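Local coordinates for protein AT-less polyketide synthase (Streptomyces platensis subsp. rosaceus, PDB 4QYR) that forms a ketosynthase domain of the isomigrastatin AT-less polyketide synthase and probably catalyses decarboxylative condensation of acyl units carried on acyl carrier proteins, at residues D59-A64 / G216-D221; A111-N116 / C192-A197; F121-S126 / N147-L152; A320-Y325 / G392-V397; R471-L476 / T519-F524. One frame throughout, in Å; residues are numbered along the deposited sequence.

Interaction 1 (D59-A64 / G216-D221); sequences DFPKFA and GMLSPD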
# COMPACT_ATOMS: atom_id res chain seq x y z
N ASP A 59 -0.58 -1.79 -31.70
CA ASP A 59 0.71 -2.17 -32.27
C ASP A 59 1.33 -3.46 -31.71
O ASP A 59 1.84 -4.28 -32.48
CB ASP A 59 1.71 -1.02 -32.10
CG ASP A 59 2.76 -0.99 -33.20
OD1 ASP A 59 3.10 -2.07 -33.73
OD2 ASP A 59 3.24 0.12 -33.54
N PHE A 60 1.28 -3.63 -30.39
CA PHE A 60 1.98 -4.72 -29.68
C PHE A 60 1.83 -6.15 -30.25
O PHE A 60 0.84 -6.45 -30.88
CB PHE A 60 1.49 -4.72 -28.23
CG PHE A 60 0.04 -5.09 -28.07
CD1 PHE A 60 -0.31 -6.30 -27.51
CD2 PHE A 60 -0.96 -4.24 -28.50
CE1 PHE A 60 -1.65 -6.65 -27.36
CE2 PHE A 60 -2.29 -4.58 -28.36
CZ PHE A 60 -2.63 -5.78 -27.79
N PRO A 61 2.83 -7.02 -30.00
CA PRO A 61 2.76 -8.46 -30.28
C PRO A 61 1.65 -9.17 -29.52
O PRO A 61 1.61 -9.16 -28.29
CB PRO A 61 4.13 -8.98 -29.84
CG PRO A 61 4.62 -7.99 -28.89
CD PRO A 61 4.15 -6.68 -29.44
N LYS A 62 0.79 -9.83 -30.28
CA LYS A 62 -0.51 -10.28 -29.80
C LYS A 62 -0.51 -11.54 -28.96
O LYS A 62 -1.15 -12.51 -29.32
CB LYS A 62 -1.41 -10.49 -31.01
CG LYS A 62 -2.50 -9.47 -31.14
CD LYS A 62 -1.96 -8.07 -31.09
CE LYS A 62 -3.06 -7.06 -31.34
NZ LYS A 62 -2.52 -5.81 -31.93
N PHE A 63 0.17 -11.54 -27.82
CA PHE A 63 0.19 -12.73 -26.98
C PHE A 63 -0.12 -12.43 -25.54
O PHE A 63 0.16 -11.33 -25.07
CB PHE A 63 1.55 -13.43 -27.04
CG PHE A 63 2.00 -13.78 -28.43
CD1 PHE A 63 1.65 -14.99 -29.00
CD2 PHE A 63 2.81 -12.90 -29.15
CE1 PHE A 63 2.07 -15.32 -30.27
CE2 PHE A 63 3.24 -13.23 -30.41
CZ PHE A 63 2.87 -14.45 -30.98
N ALA A 64 -0.66 -13.41 -24.83
CA ALA A 64 -0.79 -13.31 -23.38
C ALA A 64 -1.05 -14.67 -22.77
O ALA A 64 -1.56 -15.56 -23.43
CB ALA A 64 -1.90 -12.34 -22.99
N GLY A 216 9.61 -0.98 -25.62
CA GLY A 216 10.46 -2.04 -26.12
C GLY A 216 10.64 -3.18 -25.14
O GLY A 216 11.74 -3.72 -24.98
N MSE A 217 9.57 -3.57 -24.46
CA MSE A 217 9.67 -4.54 -23.38
C MSE A 217 8.92 -5.83 -23.68
O MSE A 217 9.10 -6.83 -23.00
CB MSE A 217 9.14 -3.93 -22.07
CG MSE A 217 9.83 -2.63 -21.63
SE MSE A 217 11.13 -2.91 -20.23
CE MSE A 217 11.74 -1.06 -20.05
N LEU A 218 8.08 -5.80 -24.71
CA LEU A 218 7.36 -6.98 -25.11
C LEU A 218 8.14 -7.74 -26.17
O LEU A 218 8.60 -7.13 -27.12
CB LEU A 218 5.98 -6.62 -25.63
CG LEU A 218 5.11 -5.94 -24.58
CD1 LEU A 218 3.69 -5.82 -25.06
CD2 LEU A 218 5.18 -6.71 -23.29
N SER A 219 8.29 -9.05 -25.99
CA SER A 219 9.01 -9.87 -26.97
C SER A 219 8.13 -10.15 -28.18
O SER A 219 6.93 -10.38 -28.04
CB SER A 219 9.51 -11.19 -26.35
OG SER A 219 8.56 -11.77 -25.49
N PRO A 220 8.72 -10.09 -29.37
CA PRO A 220 8.06 -10.27 -30.67
C PRO A 220 7.35 -11.60 -30.84
O PRO A 220 6.42 -11.65 -31.64
CB PRO A 220 9.20 -10.15 -31.68
CG PRO A 220 10.32 -9.49 -30.94
CD PRO A 220 10.16 -9.84 -29.51
N ASP A 221 7.78 -12.64 -30.12
CA ASP A 221 7.16 -13.97 -30.21
C ASP A 221 6.37 -14.34 -28.95
O ASP A 221 6.04 -15.50 -28.72
CB ASP A 221 8.21 -15.05 -30.48
CG ASP A 221 9.29 -15.10 -29.41
OD1 ASP A 221 9.15 -14.45 -28.36
OD2 ASP A 221 10.29 -15.81 -29.63

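Interaction 2 (A111-N116 / C192-A197); sequences ARLPEN and CEMAIA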
# COMPACT_ATOMS: atom_id res chain seq x y z
N ALA A 111 -15.88 -17.41 10.10
CA ALA A 111 -16.11 -17.37 11.53
C ALA A 111 -14.99 -18.03 12.35
O ALA A 111 -15.03 -18.00 13.59
CB ALA A 111 -17.44 -18.02 11.86
N ARG A 112 -14.02 -18.63 11.68
CA ARG A 112 -12.91 -19.25 12.39
C ARG A 112 -11.72 -18.28 12.41
O ARG A 112 -10.77 -18.42 13.17
CB ARG A 112 -12.53 -20.57 11.75
CG ARG A 112 -11.67 -21.44 12.63
CD ARG A 112 -11.35 -22.76 11.98
NE ARG A 112 -10.56 -23.60 12.88
CZ ARG A 112 -9.46 -24.25 12.51
NH1 ARG A 112 -9.03 -24.15 11.26
NH2 ARG A 112 -8.79 -24.98 13.40
N LEU A 113 -11.80 -17.28 11.55
CA LEU A 113 -10.79 -16.25 11.50
C LEU A 113 -10.85 -15.42 12.75
O LEU A 113 -11.94 -15.15 13.26
CB LEU A 113 -11.00 -15.34 10.29
CG LEU A 113 -10.82 -15.94 8.90
CD1 LEU A 113 -11.09 -14.84 7.89
CD2 LEU A 113 -9.42 -16.52 8.77
N PRO A 114 -9.69 -15.00 13.25
CA PRO A 114 -9.59 -14.01 14.33
C PRO A 114 -10.17 -12.72 13.83
O PRO A 114 -10.14 -12.50 12.62
CB PRO A 114 -8.10 -13.87 14.57
CG PRO A 114 -7.46 -14.98 13.81
CD PRO A 114 -8.37 -15.37 12.72
N GLU A 115 -10.67 -11.87 14.70
CA GLU A 115 -11.25 -10.63 14.22
C GLU A 115 -10.17 -9.64 13.75
O GLU A 115 -10.45 -8.75 12.95
CB GLU A 115 -12.14 -10.00 15.29
CG GLU A 115 -11.41 -9.61 16.55
CD GLU A 115 -12.36 -8.98 17.56
OE1 GLU A 115 -12.96 -7.93 17.22
OE2 GLU A 115 -12.51 -9.53 18.67
N ASN A 116 -8.95 -9.78 14.22
CA ASN A 116 -7.93 -8.91 13.67
C ASN A 116 -7.14 -9.66 12.60
O ASN A 116 -5.96 -9.95 12.73
CB ASN A 116 -7.02 -8.34 14.77
CG ASN A 116 -6.16 -9.37 15.43
OD1 ASN A 116 -6.45 -10.57 15.39
ND2 ASN A 116 -5.07 -8.92 16.04
N CYS A 192 -1.51 -8.63 13.67
CA CYS A 192 -2.44 -9.61 13.13
C CYS A 192 -2.19 -10.98 13.74
O CYS A 192 -1.06 -11.33 14.12
CB CYS A 192 -2.35 -9.67 11.62
SG CYS A 192 -2.86 -8.13 10.89
N GLU A 193 -3.27 -11.75 13.85
CA GLU A 193 -3.20 -13.08 14.41
C GLU A 193 -3.22 -14.09 13.26
O GLU A 193 -2.73 -15.21 13.38
CB GLU A 193 -4.35 -13.27 15.38
CG GLU A 193 -4.23 -14.44 16.29
CD GLU A 193 -5.40 -14.50 17.25
OE1 GLU A 193 -5.87 -13.41 17.69
OE2 GLU A 193 -5.88 -15.63 17.53
N MSE A 194 -3.79 -13.65 12.13
CA MSE A 194 -3.78 -14.35 10.85
C MSE A 194 -3.91 -13.30 9.77
O MSE A 194 -4.46 -12.24 10.02
CB MSE A 194 -4.93 -15.35 10.76
CG MSE A 194 -4.66 -16.63 11.52
SE MSE A 194 -6.03 -17.97 11.27
CE MSE A 194 -6.10 -17.95 9.38
N ALA A 195 -3.39 -13.54 8.57
CA ALA A 195 -3.56 -12.56 7.49
C ALA A 195 -3.75 -13.21 6.13
O ALA A 195 -3.39 -14.37 5.91
CB ALA A 195 -2.40 -11.61 7.44
N ILE A 196 -4.34 -12.46 5.21
CA ILE A 196 -4.49 -12.89 3.83
C ILE A 196 -3.64 -12.01 2.90
O ILE A 196 -3.83 -10.79 2.84
CB ILE A 196 -5.95 -12.82 3.43
CG1 ILE A 196 -6.76 -13.70 4.37
CG2 ILE A 196 -6.15 -13.23 1.99
CD1 ILE A 196 -8.25 -13.40 4.31
N ALA A 197 -2.69 -12.63 2.22
CA ALA A 197 -1.95 -11.90 1.20
C ALA A 197 -2.27 -12.51 -0.15
O ALA A 197 -2.38 -13.75 -0.27
CB ALA A 197 -0.49 -11.95 1.45

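Interaction 3 (F121-S126 / N147-L152); sequences FGVSGS and NAHSML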
# COMPACT_ATOMS: atom_id res chain seq x y z
N PHE A 121 -3.48 -7.12 -0.55
CA PHE A 121 -3.71 -7.72 -1.85
C PHE A 121 -3.07 -6.86 -2.95
O PHE A 121 -3.30 -5.65 -3.02
CB PHE A 121 -5.20 -7.87 -2.08
CG PHE A 121 -5.56 -9.05 -2.91
CD1 PHE A 121 -6.06 -10.20 -2.31
CD2 PHE A 121 -5.42 -9.02 -4.29
CE1 PHE A 121 -6.40 -11.31 -3.08
CE2 PHE A 121 -5.76 -10.13 -5.06
CZ PHE A 121 -6.25 -11.27 -4.46
N GLY A 122 -2.25 -7.47 -3.80
CA GLY A 122 -1.52 -6.71 -4.79
C GLY A 122 -2.34 -6.58 -6.05
O GLY A 122 -3.01 -7.54 -6.45
N VAL A 123 -2.30 -5.40 -6.67
CA VAL A 123 -3.10 -5.10 -7.85
C VAL A 123 -2.53 -3.84 -8.49
O VAL A 123 -2.13 -2.93 -7.77
CB VAL A 123 -4.58 -4.90 -7.48
CG1 VAL A 123 -4.69 -3.89 -6.36
CG2 VAL A 123 -5.38 -4.45 -8.67
N SER A 124 -2.47 -3.77 -9.82
CA SER A 124 -1.85 -2.61 -10.47
C SER A 124 -2.73 -1.86 -11.47
O SER A 124 -2.73 -0.64 -11.48
CB SER A 124 -0.57 -3.03 -11.17
OG SER A 124 0.40 -3.44 -10.22
N GLY A 125 -3.46 -2.56 -12.31
CA GLY A 125 -4.15 -1.88 -13.38
C GLY A 125 -5.61 -1.60 -13.15
O GLY A 125 -6.28 -2.34 -12.44
N SER A 126 -6.10 -0.52 -13.74
CA SER A 126 -7.54 -0.29 -13.83
C SER A 126 -7.99 -0.48 -15.27
O SER A 126 -8.63 0.38 -15.85
CB SER A 126 -7.90 1.11 -13.33
OG SER A 126 -7.30 1.35 -12.07
N ASN A 147 -14.18 -0.06 -8.94
CA ASN A 147 -12.92 0.11 -9.61
C ASN A 147 -11.81 0.76 -8.81
O ASN A 147 -10.69 0.82 -9.28
CB ASN A 147 -13.14 0.88 -10.88
CG ASN A 147 -13.80 0.03 -11.92
OD1 ASN A 147 -13.12 -0.78 -12.57
ND2 ASN A 147 -15.12 0.15 -12.05
N ALA A 148 -12.11 1.22 -7.61
CA ALA A 148 -11.07 1.73 -6.74
C ALA A 148 -10.24 0.57 -6.18
O ALA A 148 -10.80 -0.44 -5.74
CB ALA A 148 -11.69 2.54 -5.64
N HIS A 149 -8.92 0.70 -6.19
CA HIS A 149 -8.08 -0.41 -5.71
C HIS A 149 -8.31 -0.71 -4.24
O HIS A 149 -8.25 -1.87 -3.81
CB HIS A 149 -6.60 -0.11 -5.94
CG HIS A 149 -6.18 -0.18 -7.37
ND1 HIS A 149 -6.94 -0.79 -8.34
CD2 HIS A 149 -5.07 0.28 -8.00
CE1 HIS A 149 -6.33 -0.69 -9.50
NE2 HIS A 149 -5.19 -0.05 -9.32
N SER A 150 -8.56 0.33 -3.46
CA SER A 150 -8.91 0.17 -2.06
C SER A 150 -10.07 -0.79 -1.88
O SER A 150 -10.09 -1.57 -0.92
CB SER A 150 -9.28 1.52 -1.46
OG SER A 150 -9.94 2.31 -2.43
N MSE A 151 -11.02 -0.76 -2.79
CA MSE A 151 -12.20 -1.59 -2.64
C MSE A 151 -11.87 -3.06 -2.78
O MSE A 151 -12.45 -3.90 -2.10
CB MSE A 151 -13.28 -1.19 -3.63
CG MSE A 151 -14.14 -0.05 -3.09
SE MSE A 151 -14.83 -0.44 -1.30
CE MSE A 151 -15.44 1.34 -0.87
N LEU A 152 -10.93 -3.36 -3.66
CA LEU A 152 -10.49 -4.73 -3.80
C LEU A 152 -10.19 -5.33 -2.43
O LEU A 152 -10.67 -6.40 -2.11
CB LEU A 152 -9.26 -4.80 -4.70
CG LEU A 152 -8.85 -6.17 -5.20
CD1 LEU A 152 -8.00 -5.99 -6.43
CD2 LEU A 152 -8.09 -6.92 -4.17

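Interaction 4 (A320-Y325 / G392-V397); sequences ALDSAY and GGFEVV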
# COMPACT_ATOMS: atom_id res chain seq x y z
N ALA A 320 23.61 -10.63 -9.39
CA ALA A 320 23.36 -10.03 -8.09
C ALA A 320 23.13 -11.11 -7.03
O ALA A 320 23.54 -10.99 -5.88
CB ALA A 320 22.17 -9.09 -8.17
N LEU A 321 22.48 -12.18 -7.46
CA LEU A 321 22.22 -13.33 -6.62
C LEU A 321 23.52 -14.02 -6.22
O LEU A 321 23.72 -14.39 -5.07
CB LEU A 321 21.31 -14.28 -7.38
CG LEU A 321 20.46 -15.33 -6.69
CD1 LEU A 321 19.80 -14.72 -5.49
CD2 LEU A 321 19.40 -15.77 -7.69
N ASP A 322 24.41 -14.18 -7.20
CA ASP A 322 25.71 -14.75 -6.95
C ASP A 322 26.49 -13.90 -5.98
O ASP A 322 27.04 -14.38 -5.00
CB ASP A 322 26.50 -14.90 -8.25
CG ASP A 322 27.66 -15.87 -8.12
OD1 ASP A 322 27.49 -16.91 -7.44
OD2 ASP A 322 28.74 -15.60 -8.69
N SER A 323 26.52 -12.61 -6.28
CA SER A 323 27.24 -11.63 -5.47
C SER A 323 26.77 -11.65 -4.02
O SER A 323 27.56 -11.53 -3.09
CB SER A 323 27.05 -10.25 -6.08
OG SER A 323 27.53 -9.24 -5.23
N ALA A 324 25.47 -11.84 -3.83
CA ALA A 324 24.85 -11.88 -2.51
C ALA A 324 25.18 -13.14 -1.71
O ALA A 324 25.54 -13.06 -0.54
CB ALA A 324 23.36 -11.74 -2.65
N TYR A 325 25.01 -14.31 -2.32
CA TYR A 325 25.29 -15.55 -1.60
C TYR A 325 26.77 -15.59 -1.28
O TYR A 325 27.17 -16.14 -0.26
CB TYR A 325 24.88 -16.79 -2.39
CG TYR A 325 23.40 -17.11 -2.30
CD1 TYR A 325 22.52 -16.25 -1.66
CD2 TYR A 325 22.89 -18.29 -2.83
CE1 TYR A 325 21.17 -16.54 -1.58
CE2 TYR A 325 21.54 -18.59 -2.74
CZ TYR A 325 20.68 -17.71 -2.11
OH TYR A 325 19.33 -17.99 -2.02
N GLY A 392 29.87 -21.40 -11.84
CA GLY A 392 29.16 -22.59 -11.40
C GLY A 392 28.42 -22.50 -10.07
O GLY A 392 28.24 -23.51 -9.38
N GLY A 393 27.98 -21.30 -9.70
CA GLY A 393 27.29 -21.10 -8.44
C GLY A 393 25.82 -21.47 -8.53
O GLY A 393 25.21 -21.86 -7.53
N PHE A 394 25.26 -21.35 -9.73
CA PHE A 394 23.83 -21.54 -9.96
C PHE A 394 23.54 -22.30 -11.24
O PHE A 394 24.05 -21.95 -12.30
CB PHE A 394 23.10 -20.20 -10.02
CG PHE A 394 23.02 -19.49 -8.72
CD1 PHE A 394 21.86 -19.54 -7.96
CD2 PHE A 394 24.10 -18.75 -8.25
CE1 PHE A 394 21.77 -18.87 -6.76
CE2 PHE A 394 24.02 -18.09 -7.04
CZ PHE A 394 22.85 -18.15 -6.29
N GLU A 395 22.70 -23.31 -11.15
CA GLU A 395 22.32 -24.10 -12.31
C GLU A 395 20.87 -23.84 -12.70
O GLU A 395 19.99 -23.81 -11.85
CB GLU A 395 22.55 -25.58 -12.01
CG GLU A 395 22.53 -26.49 -13.22
CD GLU A 395 22.68 -27.96 -12.83
OE1 GLU A 395 23.54 -28.27 -11.97
OE2 GLU A 395 21.93 -28.80 -13.38
N VAL A 396 20.62 -23.64 -13.99
CA VAL A 396 19.25 -23.58 -14.46
C VAL A 396 18.72 -24.99 -14.63
O VAL A 396 19.37 -25.83 -15.22
CB VAL A 396 19.14 -22.86 -15.79
CG1 VAL A 396 17.69 -22.88 -16.27
CG2 VAL A 396 19.66 -21.45 -15.67
N VAL A 397 17.53 -25.25 -14.08
CA VAL A 397 16.88 -26.55 -14.22
C VAL A 397 16.12 -26.64 -15.52
O VAL A 397 15.04 -26.06 -15.66
CB VAL A 397 15.88 -26.80 -13.08
CG1 VAL A 397 15.20 -28.16 -13.25
CG2 VAL A 397 16.57 -26.70 -11.74

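Interaction 5 (R471-L476 / T519-F524); sequences RLRDFL and TLDRFF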
# COMPACT_ATOMS: atom_id res chain seq x y z
N ARG A 471 -18.52 -33.12 -6.30
CA ARG A 471 -17.08 -32.95 -6.32
C ARG A 471 -16.42 -33.56 -5.09
O ARG A 471 -15.27 -33.99 -5.16
CB ARG A 471 -16.70 -31.46 -6.42
CG ARG A 471 -17.69 -30.57 -7.14
CD ARG A 471 -17.23 -29.13 -7.15
NE ARG A 471 -15.87 -29.02 -7.66
CZ ARG A 471 -15.07 -27.98 -7.48
NH1 ARG A 471 -15.48 -26.92 -6.78
NH2 ARG A 471 -13.85 -28.00 -7.99
N LEU A 472 -17.14 -33.61 -3.98
CA LEU A 472 -16.61 -34.25 -2.78
C LEU A 472 -16.51 -35.76 -2.97
O LEU A 472 -15.50 -36.36 -2.63
CB LEU A 472 -17.47 -33.95 -1.54
CG LEU A 472 -16.75 -34.38 -0.26
CD1 LEU A 472 -15.33 -33.82 -0.22
CD2 LEU A 472 -17.51 -33.97 0.99
N ARG A 473 -17.56 -36.37 -3.53
CA ARG A 473 -17.50 -37.79 -3.85
C ARG A 473 -16.27 -38.08 -4.69
O ARG A 473 -15.42 -38.88 -4.32
CB ARG A 473 -18.73 -38.27 -4.60
CG ARG A 473 -18.57 -39.70 -5.10
CD ARG A 473 -19.59 -40.10 -6.14
NE ARG A 473 -19.73 -39.08 -7.18
CZ ARG A 473 -20.53 -39.19 -8.23
NH1 ARG A 473 -21.26 -40.29 -8.41
NH2 ARG A 473 -20.59 -38.20 -9.12
N ASP A 474 -16.18 -37.38 -5.82
CA ASP A 474 -15.08 -37.55 -6.77
C ASP A 474 -13.69 -37.41 -6.15
O ASP A 474 -12.84 -38.28 -6.33
CB ASP A 474 -15.23 -36.56 -7.92
CG ASP A 474 -16.38 -36.89 -8.84
OD1 ASP A 474 -17.25 -37.73 -8.46
OD2 ASP A 474 -16.42 -36.32 -9.94
N PHE A 475 -13.45 -36.33 -5.42
CA PHE A 475 -12.17 -36.14 -4.75
C PHE A 475 -11.88 -37.25 -3.74
O PHE A 475 -10.74 -37.71 -3.63
CB PHE A 475 -12.12 -34.78 -4.04
CG PHE A 475 -10.96 -34.61 -3.11
CD1 PHE A 475 -9.78 -34.03 -3.55
CD2 PHE A 475 -11.05 -35.00 -1.77
CE1 PHE A 475 -8.70 -33.85 -2.70
CE2 PHE A 475 -9.98 -34.84 -0.93
CZ PHE A 475 -8.80 -34.26 -1.39
N LEU A 476 -12.90 -37.67 -3.00
CA LEU A 476 -12.69 -38.59 -1.90
C LEU A 476 -12.24 -39.96 -2.38
O LEU A 476 -11.51 -40.64 -1.68
CB LEU A 476 -13.95 -38.73 -1.05
CG LEU A 476 -14.19 -37.60 -0.04
CD1 LEU A 476 -15.19 -38.00 1.03
CD2 LEU A 476 -12.87 -37.11 0.58
N THR A 519 -23.28 -42.51 0.64
CA THR A 519 -24.36 -41.58 0.93
C THR A 519 -24.33 -40.39 -0.03
O THR A 519 -25.39 -39.89 -0.42
CB THR A 519 -24.30 -41.09 2.39
OG1 THR A 519 -24.38 -42.21 3.28
CG2 THR A 519 -25.46 -40.15 2.68
N LEU A 520 -23.13 -39.95 -0.42
CA LEU A 520 -22.92 -38.90 -1.43
C LEU A 520 -23.36 -39.30 -2.85
O LEU A 520 -23.94 -38.49 -3.57
CB LEU A 520 -21.44 -38.50 -1.47
CG LEU A 520 -20.87 -37.62 -0.36
CD1 LEU A 520 -19.49 -37.07 -0.75
CD2 LEU A 520 -21.84 -36.50 -0.03
N ASP A 521 -23.05 -40.53 -3.23
CA ASP A 521 -23.42 -41.06 -4.54
C ASP A 521 -24.94 -41.11 -4.73
O ASP A 521 -25.44 -40.83 -5.82
CB ASP A 521 -22.83 -42.47 -4.71
CG ASP A 521 -22.27 -42.71 -6.11
OD1 ASP A 521 -22.12 -41.73 -6.87
OD2 ASP A 521 -21.99 -43.88 -6.43
N ARG A 522 -25.66 -41.45 -3.67
CA ARG A 522 -27.11 -41.56 -3.72
C ARG A 522 -27.82 -40.20 -3.74
O ARG A 522 -28.86 -40.03 -4.38
CB ARG A 522 -27.62 -42.40 -2.54
CG ARG A 522 -27.50 -43.92 -2.73
CD ARG A 522 -28.18 -44.69 -1.60
NE ARG A 522 -27.63 -44.36 -0.28
CZ ARG A 522 -26.58 -44.97 0.28
NH1 ARG A 522 -25.95 -45.95 -0.36
NH2 ARG A 522 -26.15 -44.58 1.47
N PHE A 523 -27.25 -39.22 -3.03
CA PHE A 523 -27.81 -37.87 -2.99
C PHE A 523 -27.61 -37.19 -4.33
O PHE A 523 -28.51 -36.50 -4.83
CB PHE A 523 -27.17 -37.06 -1.87
CG PHE A 523 -27.39 -35.58 -1.99
CD1 PHE A 523 -28.54 -35.00 -1.52
CD2 PHE A 523 -26.42 -34.76 -2.56
CE1 PHE A 523 -28.74 -33.63 -1.63
CE2 PHE A 523 -26.61 -33.39 -2.67
CZ PHE A 523 -27.77 -32.83 -2.21
N PHE A 524 -26.42 -37.38 -4.90
CA PHE A 524 -26.09 -36.81 -6.20
C PHE A 524 -27.01 -37.35 -7.29
O PHE A 524 -27.51 -36.60 -8.14
CB PHE A 524 -24.65 -37.12 -6.56
CG PHE A 524 -24.15 -36.36 -7.74
CD1 PHE A 524 -23.69 -35.05 -7.60
CD2 PHE A 524 -24.13 -36.94 -9.00
CE1 PHE A 524 -23.22 -34.34 -8.68
CE2 PHE A 524 -23.66 -36.22 -10.10
CZ PHE A 524 -23.19 -34.92 -9.93

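Interaction 1 (D59-A64 / G216-D221)
The Phe63 ring has one face over the backbone of Asp221: the carbonyl O of Asp221 stands 3.9 Å above the ring plane, over its centre, and Phe63 CE2 comes within 3.6 Å of Asp221 C. The carbonyl O of Pro220 meets the same CE2 obliquely, at 3.8 Å. With CG anti to the carbonyl carbon (chi1 -55°), the Phe63 ring reaches across to the 216-221 loop. The other aromatic, Phe60, touches the loop through CB, which lies 4.0 Å from Leu218 CD1; its ring leads away, carries Lys62 CD over the rim of one face and stacks with Phe209 of helix 207-214. Between the two aromatics sits the Pro61 ring. Its CG is 3.8 Å from Leu218 CB and 3.4 Å from the Ser219 carbonyl O, while its CB lies 4.0 Å from the Pro220 O. The Ser219 and Asp221 side chains turn from this surface; Ser219 OG bonds to the Arg223 O and Asp221 OD1 forms a salt bridge with Lys225. The contact thereby joins the start of the short strand 63-64, which pairs with strand 39-40, to the loop that follows helix 207-214 in the ketosynthase. Pro61 and Phe60 CB pack on Leu218, and the Phe63 ring packs on peptide groups, so the association probably rests on van der Waals packing, without hydrogen bonds between the segments.

Interaction 2 (A111-N116 / C192-A197)
Pro114 lies crosswise on selenomethionine Met194, their side chains at about a right angle, with Pro114 CD 3.8 Å from Met194 SE. Leu113 also meets Met194 nearly at right angles: the Met194 chain bends at its last torsion (chi3 51°), which carries CE to 3.7 Å from Leu113 CD2. Glu193 runs extended past the CB-CG edge of the proline, crossing it obliquely, and its carboxylate carbon CD comes 3.9 Å from Pro114 CB. Asn116 stands across Glu193 at about a right angle, amide and carboxylate planes 71° apart, and its OD1 rests 3.4 Å from Glu193 CB, against the aliphatic root of the acid and not in any bond to its oxygens. The polar link is made by backbone: Glu193 N gives a weak hydrogen bond to Asn116 O (3.4 Å, nearly straight at 164°), and Cys192 CA approaches the same carbonyl O at 3.6 Å in a CA-H...O contact. This pairing stands where the parallel neighbours 117-122 and 194-201 of the central sheet begin, and Met194 and Ile196 form backbone hydrogen bonds with Gly118. Leu244 and Lys246 of strand 239-247 and Tyr108 also touch Met194. The chemistry grades along the contact: a largely buried apolar patch of Leu113, Pro114 and Met194 at one end gives way to a single carbonyl gripped only loosely at the other, so packing probably contributes more here than hydrogen bonding.

Interaction 3 (F121-S126 / N147-L152)
His149 meets Val123 and the turn 124-126 along the length of its imidazole. Beyond CB, the side chain is set by a chi1 of -72°, which leaves CG beside the backbone N and swings the ring off the helix start toward strand 117-122. CG is the first atom to make contact, with Val123 CG1 at 4.1 Å. ND1 and CE1 lie near Val123 CG2, which sits over one face of the ring in a CH-pi contact, 4.2 Å from the centroid and 24° off the ring normal. At the tip, CE1 meets the Gly125 carbonyl O at 3.4 Å, at the ring edge, and Ser126 OG at the same distance, though obliquely. NE2 ends the chain with a weak hydrogen bond to the Ser124 carbonyl O (3.3 Å, 148°), also near the ring plane, so two successive carbonyls line this edge. One turn further along the helix, Leu152 directs CD1 to Val123 CB at 3.7 Å, the two side chains reaching tip to tip, and CD2 obliquely to the Phe121 ring, at right angles to that side chain. The contact seats the beginning of helix 149-160 against strand 117-122 and the loop that follows. Helix 90-106 packs on Phe121, Val123 and Leu152, Val200 of strand 194-201 touches Phe121 and Leu152, Pro168 of strand 166-169 touches Val123 and His149, and Asp170 of the second subunit packs on His149 at the dimer interface.

Interaction 4 (A320-Y325 / G392-V397)
Phe394 supplies by far the greatest share of the buried surface, inserting its ring against one flank of the helix, where Leu321, Asp322 and Tyr325 receive it. CG of Phe394 lies beside its backbone N, which carries the ring outward from the start of the strand so that CZ leads. That atom approaches Tyr325 CD2 at 3.5 Å and Leu321 CG at 3.7 Å. The Tyr325 and Phe394 rings meet obliquely, centroids 5.6 Å apart and planes at 32°, neither stacked nor edge-to-face. Strand 394-396 is one of the two outermost strands, within this chain, of the large central sheet of the thiolase-like fold, and helix 313-331 packs on it with the axes of the two segments 11.1 Å apart and running roughly antiparallel, at 146°. Leu321 also touches Val303 and Leu344 of the inner strands 302-304 and 342-345. Asp322 OD1 lies at the edge of the Phe394 ring, near the ring plane and 3.7 Å from CE2, with the carboxylate turned at 84° to the ring. An acid at the hydrogen-bearing rim of a phenyl group is probably mildly favourable, while Asp322 OD2 forms a salt bridge with Arg326 one turn on.

Interaction 5 (R471-L476 / T519-F524)
Arg473 and Leu520 centre a roughly antiparallel helix-helix contact in the RhiE-like linker region, between helix 462-478 and helix 513-524. The short segments pass with axes 9.4 Å apart at 144°. Leu520 CD1 provides the apolar part, 3.8 Å from Leu472 CB and 3.5 Å from Arg473 N, packed close to the helix backbone. Such a pair of helices belongs to the alpha/beta linker region associated with the ketosynthase, in which strand 504-510 touches the second helix through Thr519 and Phe523. Beside this apolar patch, the Arg473 chain is bent at chi3 (47°) and holds its guanidinium tilted over one face of Phe524 in an off-centre cation-pi contact. NH2 stands 3.7 Å above the ring, toward its rim, with the two planes 42° apart; Arg466 makes a second cation-pi contact with the same ring. Arg473 NE also has a weak bond, part of a salt bridge, to Asp474 OD1 at 3.1 Å. Asp521 OD1 faces the edge of the guanidinium, though its implausibly short approach to NH1 leaves that ion pair's geometry doubtful.

How the interactions relate
Interactions 3 and 4 are the most buried, while interactions 1, 2 and 5 lie partly at the surface. Interactions 2, 3 and 4 all reach the same central sheet; 2 and 3 use its neighbouring strands 194-201 and 117-122, with nearest atoms about 5 Å apart, whereas 4 sits at the far edge, its centre about 37 Å from that of 2. Interaction 1 joins the start of the short strand 63-64 and its approach to a loop, and its chain loop encloses interactions 2 and 3. Weak hydrogen bonds to carbonyls serve in 2 and 3, but interactions 1 and 4 depend on apolar and aromatic packing. Interaction 5, in the linker region, is the one with a cation-pi contact across its segments, beside an ion pair of doubtful geometry.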